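Local atomic coordinates of putative polyketide synthase (Streptomyces coelicolor, PDB entry 1U0M), a protein that catalyses the iterative condensation of five malonyl-CoA units and the cyclisation of the resulting pentaketide to 1,3,6,8-tetrahydroxynaphthalene, on the route to melanin. Residues V91-R94 and A95-A99; H297-R300 and F301-T305. One frame throughout, in Å; residues are numbered along the deposited sequence.

Contact 1. Residues V91-R94 and A95-A99; sequences VIQR and ALDDA
Gln93 O takes two backbone donors at the C-terminal end of helix 73-99: Leu96 N at 2.6 Å and Asp97 N at 2.9 Å. The helix packs on one sheet of the thiolase fold. The bond to Asp97 N is an ordinary i to i+4 helix bond and nearly straight (166° at the hydrogen). The bond from Leu96 N is an i to i+3 bond, which gives the turn some 3-10 character. The next bond in line, Asp98 N to Arg94 O, is weak, at 3.3 Å.

The solvent side carries a polar pair one turn apart. Gln93 CG lies opposite the backbone N (chi1 -175°), and a bend at the next torsion turns the amide toward Asp97. Gln93 NE2 then donates to Asp97 OD1 over 3.0 Å. It meets the carboxylate on its syn side, 35° out of plane, so the bond is not ideally placed. Asp97 is thus bonded to Gln93 twice, by its N to the backbone O and by OD1 to the side-chain NE2.

The sheet-facing side is apolar. Ile92 lies against Leu169 and Val171 of strand 167-175, with Met130 and Phe132 beside it. Leu96 rests on Val204 and Ile106, and Ala95 on Ala202, so strand 198-206 is covered as well. Arg94 is set apart from this group and reaches along the flank to strand 11-18, where its NH2 is hydrogen-bonded to Val17 O. Within the helix the two larger apolar side chains meet at methyl groups, Ile92 CG2 lying 4.2 Å from Leu96 CD1.

Contact 2. Residues H297-R300 and F301-T305; sequences HAFR and FSRAT
An inverse gamma turn centred on Phe299 leads the chain into helix 300-308, where Phe299 O accepts Arg303 N at 3.2 Å (162° at the hydrogen). This segment belongs to the C-terminal half of the thiolase fold. One residue on, Ala304 N makes a weak bond of 3.1 Å to Arg300 O.

Arg300 and Phe301 run side by side in the same direction. The Arg300 chain is extended and then bends at chi3 (68°), which brings its guanidinium up to the ring. Phe301 CE2 lies over one face of the Arg300 guanidinium, and Arg300 NH2 is 3.3 Å from both Phe301 CE2 and CZ. The two planes are 56° apart, so this is not a flat stack. The same NH2 forms a salt bridge with Glu327. With a leucine in place of Arg300, Glu327 would probably lose its charged mate and the Phe301 ring the group beside CE2 and CZ.

Phe299 and Phe301 reach Val277 and Ile276 of strand 276-278. Ser302 OG is hydrogen-bonded to Val277 O, which ties the helix to that strand. Arg303 crosses beside Phe299, and its NH1 comes within 4.1 Å of Phe299 CB.

Overall arrangement
Contact 1 comes first along the chain, in the N-terminal chalcone and stilbene synthase domain, and contact 2 follows in the C-terminal one. Their centres are about 24 Å apart, and their nearest atoms are about 13 Å apart, so they do not touch. Each lies on a helix packed against the mixed sheet. Residues 91-99 cover strands 11-18, 167-175 and 198-206, while residues 297-305 meet strand 276-278 at the far edge, between helices 281-291 and 315-326. Contact 2 is the nearer to the probable active site, the Ser302 side chain lying about 12 Å from that of Cys146. Contact 1 lies away from that site. Neither meets the second subunit of the homodimer.

Contact 1. Residues V91-R94 and A95-A99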
loop_
_atom_site.group_PDB
_atom_site.type_symbol
_atom_site.label_atom_id
_atom_site.label_comp_id
_atom_site.label_asym_id
_atom_site.label_seq_id
_atom_site.Cartn_x
_atom_site.Cartn_y
_atom_site.Cartn_z
ATOM N N VAL A 91 19.862 0.047 8.840
ATOM C CA VAL A 91 19.472 1.395 8.462
ATOM C C VAL A 91 18.424 1.991 9.383
ATOM O O VAL A 91 18.522 3.157 9.759
ATOM C CB VAL A 91 18.965 1.440 7.008
ATOM C CG1 VAL A 91 18.632 2.874 6.617
ATOM C CG2 VAL A 91 20.031 0.869 6.080
ATOM N N ILE A 92 17.416 1.202 9.738
ATOM C CA ILE A 92 16.372 1.687 10.634
ATOM C C ILE A 92 17.033 2.147 11.930
ATOM O O ILE A 92 16.726 3.215 12.456
ATOM C CB ILE A 92 15.334 0.578 10.936
ATOM C CG1 ILE A 92 14.397 0.410 9.734
ATOM C CG2 ILE A 92 14.546 0.922 12.186
ATOM C CD1 ILE A 92 13.406 -0.724 9.869
ATOM N N GLN A 93 17.959 1.333 12.426
ATOM C CA GLN A 93 18.683 1.642 13.653
ATOM C C GLN A 93 19.239 3.066 13.633
ATOM O O GLN A 93 18.796 3.935 14.388
ATOM C CB GLN A 93 19.840 0.667 13.835
ATOM C CG GLN A 93 20.548 0.847 15.144
ATOM C CD GLN A 93 19.655 0.495 16.317
ATOM O OE1 GLN A 93 19.373 -0.682 16.565
ATOM N NE2 GLN A 93 19.190 1.515 17.037
ATOM N N ARG A 94 20.218 3.287 12.763
ATOM C CA ARG A 94 20.859 4.583 12.623
ATOM C C ARG A 94 19.865 5.723 12.486
ATOM O O ARG A 94 20.206 6.875 12.742
ATOM C CB ARG A 94 21.787 4.563 11.411
ATOM C CG ARG A 94 23.031 3.719 11.621
ATOM C CD ARG A 94 23.405 2.994 10.360
ATOM N NE ARG A 94 23.275 3.861 9.197
ATOM C CZ ARG A 94 23.417 3.443 7.949
ATOM N NH1 ARG A 94 23.696 2.167 7.711
ATOM N NH2 ARG A 94 23.271 4.295 6.946
ATOM N N ALA A 95 18.642 5.404 12.073
ATOM C CA ALA A 95 17.607 6.420 11.915
ATOM C C ALA A 95 16.948 6.714 13.258
ATOM O O ALA A 95 16.411 7.798 13.467
ATOM C CB ALA A 95 16.561 5.954 10.908
ATOM N N LEU A 96 16.969 5.732 14.154
ATOM C CA LEU A 96 16.393 5.897 15.484
ATOM C C LEU A 96 17.411 6.668 16.314
ATOM O O LEU A 96 17.080 7.645 16.992
ATOM C CB LEU A 96 16.127 4.534 16.125
ATOM C CG LEU A 96 15.015 3.702 15.488
ATOM C CD1 LEU A 96 14.933 2.337 16.146
ATOM C CD2 LEU A 96 13.698 4.439 15.625
ATOM N N ASP A 97 18.659 6.219 16.238
ATOM C CA ASP A 97 19.749 6.849 16.960
ATOM C C ASP A 97 19.794 8.350 16.672
ATOM O O ASP A 97 19.985 9.154 17.581
ATOM C CB ASP A 97 21.074 6.186 16.577
ATOM C CG ASP A 97 21.128 4.716 16.972
ATOM O OD1 ASP A 97 20.198 4.251 17.663
ATOM O OD2 ASP A 97 22.101 4.025 16.601
ATOM N N ASP A 98 19.603 8.727 15.412
ATOM C CA ASP A 98 19.619 10.138 15.027
ATOM C C ASP A 98 18.434 10.923 15.584
ATOM O O ASP A 98 18.600 12.024 16.111
ATOM C CB ASP A 98 19.640 10.275 13.505
ATOM C CG ASP A 98 21.011 10.035 12.918
ATOM O OD1 ASP A 98 21.637 9.014 13.273
ATOM O OD2 ASP A 98 21.458 10.866 12.097
ATOM N N ALA A 99 17.234 10.370 15.452
ATOM C CA ALA A 99 16.045 11.046 15.959
ATOM C C ALA A 99 15.987 10.871 17.473
ATOM O O ALA A 99 15.191 11.510 18.163
ATOM C CB ALA A 99 14.798 10.467 15.308
#

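Contact 2. Residues H297-R300 and F301-T305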
loop_
_atom_site.group_PDB
_atom_site.type_symbol
_atom_site.label_atom_id
_atom_site.label_comp_id
_atom_site.label_asym_id
_atom_site.label_seq_id
_atom_site.Cartn_x
_atom_site.Cartn_y
_atom_site.Cartn_z
ATOM N N HIS A 297 21.072 24.792 -9.768
ATOM C CA HIS A 297 21.815 24.501 -8.544
ATOM C C HIS A 297 20.956 24.221 -7.314
ATOM O O HIS A 297 21.452 23.700 -6.322
ATOM C CB HIS A 297 22.749 25.691 -8.251
ATOM C CG HIS A 297 23.674 25.479 -7.093
ATOM N ND1 HIS A 297 24.700 24.556 -7.120
ATOM C CD2 HIS A 297 23.742 26.085 -5.881
ATOM C CE1 HIS A 297 25.362 24.609 -5.978
ATOM N NE2 HIS A 297 24.803 25.528 -5.209
ATOM N N ALA A 298 19.673 24.558 -7.384
ATOM C CA ALA A 298 18.769 24.352 -6.260
ATOM C C ALA A 298 18.639 22.881 -5.901
ATOM O O ALA A 298 18.665 22.514 -4.724
ATOM C CB ALA A 298 17.397 24.934 -6.580
ATOM N N PHE A 299 18.496 22.044 -6.923
ATOM C CA PHE A 299 18.358 20.606 -6.720
ATOM C C PHE A 299 19.728 19.959 -6.782
ATOM O O PHE A 299 19.935 18.987 -7.507
ATOM C CB PHE A 299 17.457 20.003 -7.797
ATOM C CG PHE A 299 16.334 20.897 -8.205
ATOM C CD1 PHE A 299 16.508 21.827 -9.224
ATOM C CD2 PHE A 299 15.118 20.850 -7.540
ATOM C CE1 PHE A 299 15.486 22.700 -9.574
ATOM C CE2 PHE A 299 14.089 21.719 -7.881
ATOM C CZ PHE A 299 14.273 22.647 -8.900
ATOM N N ARG A 300 20.662 20.518 -6.021
ATOM C CA ARG A 300 22.025 20.014 -5.970
ATOM C C ARG A 300 22.080 18.674 -5.248
ATOM O O ARG A 300 22.853 17.789 -5.621
ATOM C CB ARG A 300 22.926 21.025 -5.251
ATOM C CG ARG A 300 24.337 20.516 -4.982
ATOM C CD ARG A 300 25.261 21.589 -4.398
ATOM N NE ARG A 300 24.906 22.001 -3.039
ATOM C CZ ARG A 300 23.941 22.864 -2.735
ATOM N NH1 ARG A 300 23.218 23.423 -3.697
ATOM N NH2 ARG A 300 23.706 23.174 -1.466
ATOM N N PHE A 301 21.254 18.538 -4.215
ATOM C CA PHE A 301 21.205 17.322 -3.406
ATOM C C PHE A 301 20.527 16.167 -4.131
ATOM O O PHE A 301 20.978 15.026 -4.053
ATOM C CB PHE A 301 20.488 17.624 -2.088
ATOM C CG PHE A 301 21.190 18.653 -1.252
ATOM C CD1 PHE A 301 22.281 18.301 -0.461
ATOM C CD2 PHE A 301 20.799 19.988 -1.297
ATOM C CE1 PHE A 301 22.974 19.260 0.267
ATOM C CE2 PHE A 301 21.485 20.955 -0.571
ATOM C CZ PHE A 301 22.575 20.587 0.212
ATOM N N SER A 302 19.447 16.469 -4.837
ATOM C CA SER A 302 18.731 15.449 -5.585
ATOM C C SER A 302 19.668 14.919 -6.661
ATOM O O SER A 302 19.912 13.714 -6.758
ATOM C CB SER A 302 17.492 16.053 -6.245
ATOM O OG SER A 302 16.749 16.831 -5.322
ATOM N N ARG A 303 20.200 15.839 -7.459
ATOM C CA ARG A 303 21.105 15.479 -8.537
ATOM C C ARG A 303 22.316 14.706 -8.022
ATOM O O ARG A 303 22.898 13.902 -8.749
ATOM C CB ARG A 303 21.551 16.736 -9.292
ATOM C CG ARG A 303 22.162 16.438 -10.655
ATOM C CD ARG A 303 22.328 17.684 -11.530
ATOM N NE ARG A 303 21.054 18.314 -11.875
ATOM C CZ ARG A 303 20.417 19.194 -11.107
ATOM N NH1 ARG A 303 20.938 19.559 -9.942
ATOM N NH2 ARG A 303 19.255 19.704 -11.500
ATOM N N ALA A 304 22.689 14.939 -6.770
ATOM C CA ALA A 304 23.826 14.248 -6.171
ATOM C C ALA A 304 23.506 12.769 -5.932
ATOM O O ALA A 304 24.364 11.897 -6.110
ATOM C CB ALA A 304 24.204 14.915 -4.856
ATOM N N THR A 305 22.274 12.486 -5.519
ATOM C CA THR A 305 21.858 11.106 -5.267
ATOM C C THR A 305 21.846 10.342 -6.584
ATOM O O THR A 305 22.319 9.207 -6.669
ATOM C CB THR A 305 20.432 11.042 -4.668
ATOM O OG1 THR A 305 20.401 11.768 -3.437
ATOM C CG2 THR A 305 20.010 9.595 -4.412
#